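Local coordinates for protein arginase (Thermus thermophilus, PDB 2EF5) that probably hydrolyses L-arginine to L-ornithine and urea, using a pair of manganese ions in each subunit, at residues A121-T125 with H135-A140; V115-H120 with V214-V220. One frame throughout, in Å; residues are numbered along the deposited sequence.

Contact 1: A121-T125 with H135-A140; sequences ADFNT and HGMPLA. With MN (manganese (II) ion), chain H.
The loop that delivers D122 to the binuclear manganese site of arginase is tied here to the start of helix 138-142, its D122 carbonyl lying over the first turn. D122 O accepts two weak bonds, from L139 N at 3.1 Å and from A140 N at 3.4 Å, so two backbone N-H groups of that turn share one oxygen from the loop. Next to them N124 N reaches G136 O (3.2 Å, 151° at the hydrogen), a bond lying in the carbonyl plane, and M137 holds the N-cap position between these two links. With CG beside the backbone N (chi1 -63°), the D122 carboxylate swings toward the metal, and OD2 binds one manganese at 2.2 Å. In the alpha/beta arginase fold this loop follows strand 113-117; H96, D118 and D217 complete the ligands of that ion, and W116 NE1 gives D122 OD2 a hydrogen bond. P138 CG packs on the flank of D122 CB at 3.7 Å. On the far side of D122 from the metal, the F123 ring lies across the helix start: A140 CA sits over one face toward the rim, a CH-pi contact 4.0 Å from the centroid, while L139 CG meets the ring edge in plane, 3.7 Å from F123 CD1. A140 CB closes on N124 O at 3.3 Å, and M137 bends at chi3 to bring CE against T125 O.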
ATOM      1  N   ALA A 121     -13.957 -11.652  20.042  1.00 24.62           N
ATOM      2  CA  ALA A 121     -14.049 -10.278  20.524  1.00 25.42           C
ATOM      3  C   ALA A 121     -15.276 -10.029  21.394  1.00 24.95           C
ATOM      4  O   ALA A 121     -15.312  -9.051  22.142  1.00 25.37           O
ATOM      5  CB  ALA A 121     -14.055  -9.317  19.344  1.00 25.76           C
ATOM      6  N   ASP A 122     -16.267 -10.910  21.300  1.00 23.67           N
ATOM      7  CA  ASP A 122     -17.502 -10.775  22.072  1.00 25.07           C
ATOM      8  C   ASP A 122     -18.016  -9.343  21.966  1.00 24.87           C
ATOM      9  O   ASP A 122     -18.496  -8.771  22.949  1.00 24.89           O
ATOM     10  CB  ASP A 122     -17.265 -11.109  23.548  1.00 24.75           C
ATOM     11  CG  ASP A 122     -16.831 -12.545  23.759  1.00 24.62           C
ATOM     12  OD1 ASP A 122     -17.367 -13.439  23.072  1.00 24.77           O
ATOM     13  OD2 ASP A 122     -15.964 -12.779  24.623  1.00 22.67           O
ATOM     14  N   PHE A 123     -17.915  -8.780  20.766  1.00 23.93           N
ATOM     15  CA  PHE A 123     -18.332  -7.409  20.523  1.00 26.09           C
ATOM     16  C   PHE A 123     -19.577  -7.297  19.634  1.00 27.66           C
ATOM     17  O   PHE A 123     -19.757  -6.299  18.929  1.00 27.71           O
ATOM     18  CB  PHE A 123     -17.178  -6.634  19.890  1.00 24.52           C
ATOM     19  CG  PHE A 123     -17.091  -5.199  20.337  1.00 25.57           C
ATOM     20  CD1 PHE A 123     -16.637  -4.881  21.608  1.00 25.15           C
ATOM     21  CD2 PHE A 123     -17.464  -4.168  19.484  1.00 24.51           C
ATOM     22  CE1 PHE A 123     -16.552  -3.554  22.027  1.00 26.18           C
ATOM     23  CE2 PHE A 123     -17.388  -2.842  19.886  1.00 24.25           C
ATOM     24  CZ  PHE A 123     -16.930  -2.528  21.161  1.00 26.48           C
ATOM     25  N   ASN A 124     -20.429  -8.315  19.665  1.00 29.80           N
ATOM     26  CA  ASN A 124     -21.656  -8.306  18.867  1.00 31.95           C
ATOM     27  C   ASN A 124     -22.781  -7.548  19.570  1.00 33.05           C
ATOM     28  O   ASN A 124     -22.748  -7.329  20.783  1.00 32.36           O
ATOM     29  CB  ASN A 124     -22.131  -9.742  18.598  1.00 31.92           C
ATOM     30  CG  ASN A 124     -21.476 -10.363  17.382  1.00 32.42           C
ATOM     31  OD1 ASN A 124     -21.006 -11.500  17.429  1.00 34.69           O
ATOM     32  ND2 ASN A 124     -21.458  -9.625  16.278  1.00 32.40           N
ATOM     33  N   THR A 125     -23.772  -7.141  18.787  1.00 35.49           N
ATOM     34  CA  THR A 125     -24.951  -6.462  19.304  1.00 36.88           C
ATOM     35  C   THR A 125     -26.105  -7.307  18.794  1.00 37.42           C
ATOM     36  O   THR A 125     -25.900  -8.203  17.975  1.00 37.10           O
ATOM     37  CB  THR A 125     -25.091  -5.032  18.748  1.00 38.35           C
ATOM     38  OG1 THR A 125     -25.070  -5.065  17.315  1.00 40.21           O
ATOM     39  CG2 THR A 125     -23.968  -4.155  19.258  1.00 38.34           C
ATOM     40  N   HIS A 135     -23.609 -14.401  25.246  1.00 34.90           N
ATOM     41  CA  HIS A 135     -22.204 -14.552  25.604  1.00 34.94           C
ATOM     42  C   HIS A 135     -21.270 -14.134  24.472  1.00 33.50           C
ATOM     43  O   HIS A 135     -20.047 -14.236  24.586  1.00 34.17           O
ATOM     44  CB  HIS A 135     -21.907 -15.983  26.080  1.00 36.31           C
ATOM     45  CG  HIS A 135     -22.376 -17.059  25.148  1.00 38.16           C
ATOM     46  ND1 HIS A 135     -21.825 -17.259  23.901  1.00 38.61           N
ATOM     47  CD2 HIS A 135     -23.298 -18.040  25.316  1.00 37.45           C
ATOM     48  CE1 HIS A 135     -22.383 -18.319  23.342  1.00 39.93           C
ATOM     49  NE2 HIS A 135     -23.278 -18.811  24.180  1.00 38.95           N
ATOM     50  N   GLY A 136     -21.859 -13.641  23.388  1.00 30.75           N
ATOM     51  CA  GLY A 136     -21.076 -13.174  22.260  1.00 29.10           C
ATOM     52  C   GLY A 136     -21.200 -11.661  22.161  1.00 28.80           C
ATOM     53  O   GLY A 136     -20.809 -11.061  21.162  1.00 28.29           O
ATOM     54  N   MET A 137     -21.741 -11.038  23.208  1.00 27.48           N
ATOM     55  CA  MET A 137     -21.932  -9.585  23.234  1.00 27.77           C
ATOM     56  C   MET A 137     -21.482  -8.856  24.514  1.00 25.97           C
ATOM     57  O   MET A 137     -21.570  -7.630  24.575  1.00 27.01           O
ATOM     58  CB  MET A 137     -23.419  -9.245  23.030  1.00 28.51           C
ATOM     59  CG  MET A 137     -24.231 -10.254  22.238  1.00 31.52           C
ATOM     60  SD  MET A 137     -26.002  -9.840  22.232  1.00 35.60           S
ATOM     61  CE  MET A 137     -26.470 -10.414  20.601  1.00 31.30           C
ATOM     62  N   PRO A 138     -20.969  -9.577  25.529  1.00 25.29           N
ATOM     63  CA  PRO A 138     -20.565  -8.877  26.756  1.00 24.40           C
ATOM     64  C   PRO A 138     -19.622  -7.682  26.662  1.00 24.33           C
ATOM     65  O   PRO A 138     -19.827  -6.687  27.354  1.00 23.66           O
ATOM     66  CB  PRO A 138     -19.996 -10.000  27.623  1.00 25.04           C
ATOM     67  CG  PRO A 138     -19.404 -10.921  26.621  1.00 24.59           C
ATOM     68  CD  PRO A 138     -20.481 -10.970  25.555  1.00 25.00           C
ATOM     69  N   LEU A 139     -18.585  -7.776  25.835  1.00 23.47           N
ATOM     70  CA  LEU A 139     -17.645  -6.669  25.724  1.00 23.49           C
ATOM     71  C   LEU A 139     -18.313  -5.464  25.079  1.00 23.07           C
ATOM     72  O   LEU A 139     -18.022  -4.330  25.431  1.00 23.89           O
ATOM     73  CB  LEU A 139     -16.401  -7.076  24.926  1.00 22.25           C
ATOM     74  CG  LEU A 139     -15.261  -6.043  24.895  1.00 22.22           C
ATOM     75  CD1 LEU A 139     -14.917  -5.595  26.310  1.00 21.67           C
ATOM     76  CD2 LEU A 139     -14.035  -6.648  24.229  1.00 19.65           C
ATOM     77  N   ALA A 140     -19.203  -5.714  24.126  1.00 24.91           N
ATOM     78  CA  ALA A 140     -19.919  -4.623  23.469  1.00 25.14           C
ATOM     79  C   ALA A 140     -20.763  -3.941  24.540  1.00 24.50           C
ATOM     80  O   ALA A 140     -20.671  -2.734  24.738  1.00 26.03           O
ATOM     81  CB  ALA A 140     -20.806  -5.165  22.361  1.00 23.81           C
TER
HETATM   82 MN    MN H1102     -15.307 -14.808  25.270  1.00 28.24          MN

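Contact 2: V115-H120 with V214-V220; sequences VWVDAH and VSLDADV. With MN (manganese (II) ion), chain G; MN (manganese (II) ion), chain H.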
ATOM      1  N   VAL A 115      -8.498  -5.786  29.743  1.00 22.13           N
ATOM      2  CA  VAL A 115      -7.663  -6.603  28.872  1.00 20.33           C
ATOM      3  C   VAL A 115      -8.473  -7.877  28.621  1.00 20.95           C
ATOM      4  O   VAL A 115      -8.610  -8.717  29.510  1.00 20.52           O
ATOM      5  CB  VAL A 115      -6.313  -6.947  29.555  1.00 20.35           C
ATOM      6  CG1 VAL A 115      -5.428  -7.741  28.593  1.00 19.61           C
ATOM      7  CG2 VAL A 115      -5.596  -5.660  29.986  1.00 20.06           C
ATOM      8  N   TRP A 116      -9.024  -7.998  27.415  1.00 19.65           N
ATOM      9  CA  TRP A 116      -9.862  -9.136  27.032  1.00 20.00           C
ATOM     10  C   TRP A 116      -9.004 -10.127  26.251  1.00 19.15           C
ATOM     11  O   TRP A 116      -8.649  -9.885  25.096  1.00 19.78           O
ATOM     12  CB  TRP A 116     -11.032  -8.611  26.189  1.00 20.83           C
ATOM     13  CG  TRP A 116     -12.262  -9.469  26.131  1.00 19.80           C
ATOM     14  CD1 TRP A 116     -12.548 -10.437  25.205  1.00 21.14           C
ATOM     15  CD2 TRP A 116     -13.418  -9.388  26.996  1.00 19.71           C
ATOM     16  NE1 TRP A 116     -13.813 -10.948  25.424  1.00 19.77           N
ATOM     17  CE2 TRP A 116     -14.360 -10.327  26.495  1.00 20.78           C
ATOM     18  CE3 TRP A 116     -13.736  -8.598  28.104  1.00 20.56           C
ATOM     19  CZ2 TRP A 116     -15.619 -10.505  27.122  1.00 20.92           C
ATOM     20  CZ3 TRP A 116     -14.989  -8.790  28.720  1.00 20.06           C
ATOM     21  CH2 TRP A 116     -15.915  -9.728  28.214  1.00 23.38           C
ATOM     22  N   VAL A 117      -8.654 -11.231  26.903  1.00 18.28           N
ATOM     23  CA  VAL A 117      -7.792 -12.256  26.312  1.00 18.22           C
ATOM     24  C   VAL A 117      -8.735 -13.358  25.875  1.00 17.81           C
ATOM     25  O   VAL A 117      -9.196 -14.176  26.678  1.00 17.15           O
ATOM     26  CB  VAL A 117      -6.763 -12.733  27.362  1.00 18.19           C
ATOM     27  CG1 VAL A 117      -5.640 -13.500  26.695  1.00 17.41           C
ATOM     28  CG2 VAL A 117      -6.221 -11.524  28.112  1.00 18.56           C
ATOM     29  N   ASP A 118      -8.983 -13.388  24.570  1.00 17.51           N
ATOM     30  CA  ASP A 118      -9.986 -14.272  24.017  1.00 18.12           C
ATOM     31  C   ASP A 118      -9.726 -14.556  22.545  1.00 17.61           C
ATOM     32  O   ASP A 118      -9.122 -13.740  21.849  1.00 16.21           O
ATOM     33  CB  ASP A 118     -11.295 -13.505  24.134  1.00 20.88           C
ATOM     34  CG  ASP A 118     -12.503 -14.378  24.138  1.00 22.00           C
ATOM     35  OD1 ASP A 118     -12.624 -15.278  23.280  1.00 22.41           O
ATOM     36  OD2 ASP A 118     -13.347 -14.113  25.017  1.00 22.90           O
ATOM     37  N   ALA A 119     -10.212 -15.698  22.060  1.00 19.07           N
ATOM     38  CA  ALA A 119     -10.060 -16.032  20.647  1.00 19.24           C
ATOM     39  C   ALA A 119     -11.129 -15.232  19.898  1.00 20.90           C
ATOM     40  O   ALA A 119     -11.045 -15.055  18.679  1.00 18.75           O
ATOM     41  CB  ALA A 119     -10.274 -17.517  20.418  1.00 19.59           C
ATOM     42  N   HIS A 120     -12.134 -14.758  20.636  1.00 21.04           N
ATOM     43  CA  HIS A 120     -13.210 -13.962  20.049  1.00 24.00           C
ATOM     44  C   HIS A 120     -13.233 -12.572  20.671  1.00 23.94           C
ATOM     45  O   HIS A 120     -12.611 -12.345  21.706  1.00 22.87           O
ATOM     46  CB  HIS A 120     -14.564 -14.641  20.270  1.00 26.44           C
ATOM     47  CG  HIS A 120     -14.603 -16.061  19.809  1.00 29.17           C
ATOM     48  ND1 HIS A 120     -14.261 -17.120  20.622  1.00 30.34           N
ATOM     49  CD2 HIS A 120     -14.893 -16.598  18.596  1.00 31.27           C
ATOM     50  CE1 HIS A 120     -14.335 -18.249  19.934  1.00 32.00           C
ATOM     51  NE2 HIS A 120     -14.716 -17.955  18.702  1.00 33.50           N
ATOM     52  N   VAL A 214      -8.576  -8.089  34.036  1.00 19.64           N
ATOM     53  CA  VAL A 214      -8.212  -9.057  33.012  1.00 19.00           C
ATOM     54  C   VAL A 214      -9.308 -10.106  32.874  1.00 18.82           C
ATOM     55  O   VAL A 214      -9.681 -10.747  33.845  1.00 19.95           O
ATOM     56  CB  VAL A 214      -6.883  -9.760  33.364  1.00 19.57           C
ATOM     57  CG1 VAL A 214      -6.586 -10.856  32.336  1.00 19.66           C
ATOM     58  CG2 VAL A 214      -5.750  -8.740  33.406  1.00 17.85           C
ATOM     59  N   SER A 215      -9.831 -10.270  31.668  1.00 18.67           N
ATOM     60  CA  SER A 215     -10.873 -11.255  31.439  1.00 19.52           C
ATOM     61  C   SER A 215     -10.257 -12.328  30.552  1.00 19.40           C
ATOM     62  O   SER A 215     -10.002 -12.103  29.372  1.00 20.07           O
ATOM     63  CB  SER A 215     -12.083 -10.604  30.758  1.00 18.25           C
ATOM     64  OG  SER A 215     -13.213 -11.446  30.857  1.00 20.89           O
ATOM     65  N   LEU A 216     -10.026 -13.500  31.130  1.00 19.13           N
ATOM     66  CA  LEU A 216      -9.395 -14.592  30.404  1.00 18.52           C
ATOM     67  C   LEU A 216     -10.340 -15.708  29.968  1.00 18.23           C
ATOM     68  O   LEU A 216     -10.885 -16.443  30.794  1.00 17.37           O
ATOM     69  CB  LEU A 216      -8.252 -15.165  31.262  1.00 17.60           C
ATOM     70  CG  LEU A 216      -7.438 -16.360  30.753  1.00 18.59           C
ATOM     71  CD1 LEU A 216      -6.752 -16.015  29.431  1.00 15.59           C
ATOM     72  CD2 LEU A 216      -6.397 -16.734  31.815  1.00 13.16           C
ATOM     73  N   ASP A 217     -10.537 -15.813  28.657  1.00 18.12           N
ATOM     74  CA  ASP A 217     -11.378 -16.848  28.079  1.00 19.30           C
ATOM     75  C   ASP A 217     -10.431 -17.994  27.740  1.00 18.62           C
ATOM     76  O   ASP A 217      -9.440 -17.797  27.041  1.00 16.91           O
ATOM     77  CB  ASP A 217     -12.053 -16.346  26.800  1.00 20.48           C
ATOM     78  CG  ASP A 217     -13.072 -17.325  26.263  1.00 23.34           C
ATOM     79  OD1 ASP A 217     -12.768 -18.533  26.213  1.00 23.05           O
ATOM     80  OD2 ASP A 217     -14.180 -16.895  25.881  1.00 27.22           O
ATOM     81  N   ALA A 218     -10.736 -19.185  28.244  1.00 18.76           N
ATOM     82  CA  ALA A 218      -9.894 -20.352  28.014  1.00 18.86           C
ATOM     83  C   ALA A 218      -9.629 -20.620  26.543  1.00 19.02           C
ATOM     84  O   ALA A 218      -8.582 -21.168  26.196  1.00 20.13           O
ATOM     85  CB  ALA A 218     -10.532 -21.592  28.653  1.00 17.12           C
ATOM     86  N   ASP A 219     -10.561 -20.238  25.675  1.00 18.75           N
ATOM     87  CA  ASP A 219     -10.378 -20.506  24.259  1.00 19.19           C
ATOM     88  C   ASP A 219      -9.299 -19.692  23.563  1.00 18.59           C
ATOM     89  O   ASP A 219      -9.073 -19.882  22.381  1.00 17.72           O
ATOM     90  CB  ASP A 219     -11.701 -20.373  23.494  1.00 20.03           C
ATOM     91  CG  ASP A 219     -12.149 -18.934  23.319  1.00 22.56           C
ATOM     92  OD1 ASP A 219     -11.379 -17.994  23.589  1.00 23.75           O
ATOM     93  OD2 ASP A 219     -13.299 -18.747  22.885  1.00 28.49           O
ATOM     94  N   VAL A 220      -8.629 -18.792  24.282  1.00 18.73           N
ATOM     95  CA  VAL A 220      -7.567 -18.003  23.657  1.00 18.31           C
ATOM     96  C   VAL A 220      -6.359 -18.917  23.455  1.00 18.64           C
ATOM     97  O   VAL A 220      -5.539 -18.701  22.569  1.00 17.10           O
ATOM     98  CB  VAL A 220      -7.152 -16.793  24.534  1.00 16.91           C
ATOM     99  CG1 VAL A 220      -6.380 -17.263  25.757  1.00 16.26           C
ATOM    100  CG2 VAL A 220      -6.322 -15.824  23.714  1.00 14.76           C
TER
HETATM  101 MN    MN G1101     -14.233 -16.805  23.393  1.00 42.16          MN
HETATM  102 MN    MN H1102     -15.307 -14.808  25.270  1.00 28.24          MN
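The binuclear manganese centre of arginase sits at the carboxyl ends of two neighbouring parallel strands, 115-117 and 214-217, whose axes run 4.9 Å apart and 7° from parallel. S215 N to V115 O, V117 N to S215 O and D217 N to V117 O, each 2.9 Å long, join them in regular parallel register. V117 CG1 packs on L216 CD1 and V220 CG2 on one face of the sheet; on the other, S215 OG lies over a face of the W116 indole, toward its rim, and is hydrogen-bonded to H96, a ligand of the second ion, and to D259 and S99. Beyond the last bridge the chains supply metal ligands, as is characteristic of the arginase fold. D118 spans both ions, OD1 to one manganese at 2.2 Å and OD2 to the other at 2.1 Å; its side chain starts out away from 214-220, but with CG anti to the backbone N (chi1 -157°) the carboxylate comes back toward that segment and the ions. D217 bridges differently, through OD2 alone, about 2.5 Å from each ion. The D118 and D217 carboxylate planes are turned 61° apart. D219 OD2 and the edge of the H120 ring join the ion held by D118 OD1, with H120 ND1 at a long 2.8 Å; H96 and D122 complete the other. Second-shell bonds fix these carboxylates: D118 OD1 also accepts H120 N, D217 OD1 accepts D219 N on its anti side, both Asx turns, and A119 N meets D219 OD1 at 3.0 Å from above the carboxylate plane.

Overall arrangement
Both contacts are buried, their centres 12 Å apart, but contact 2 lies nearer the middle of the chain. It joins two adjacent strands within the eight-stranded parallel sheet, whereas contact 1 fastens a loop to a helix start outside that sheet. Strand bonds and carboxylates dominate contact 2; apolar packing, one sound backbone bond and two weak ones to a loop carbonyl characterise contact 1. Both reach the same manganese: 115-120 and 214-220 supply ligands to both ions, and 121-125 adds one ligand to a single ion. W116 belongs to contact 2, but its indole also faces contact 1, packing on P138 and L139.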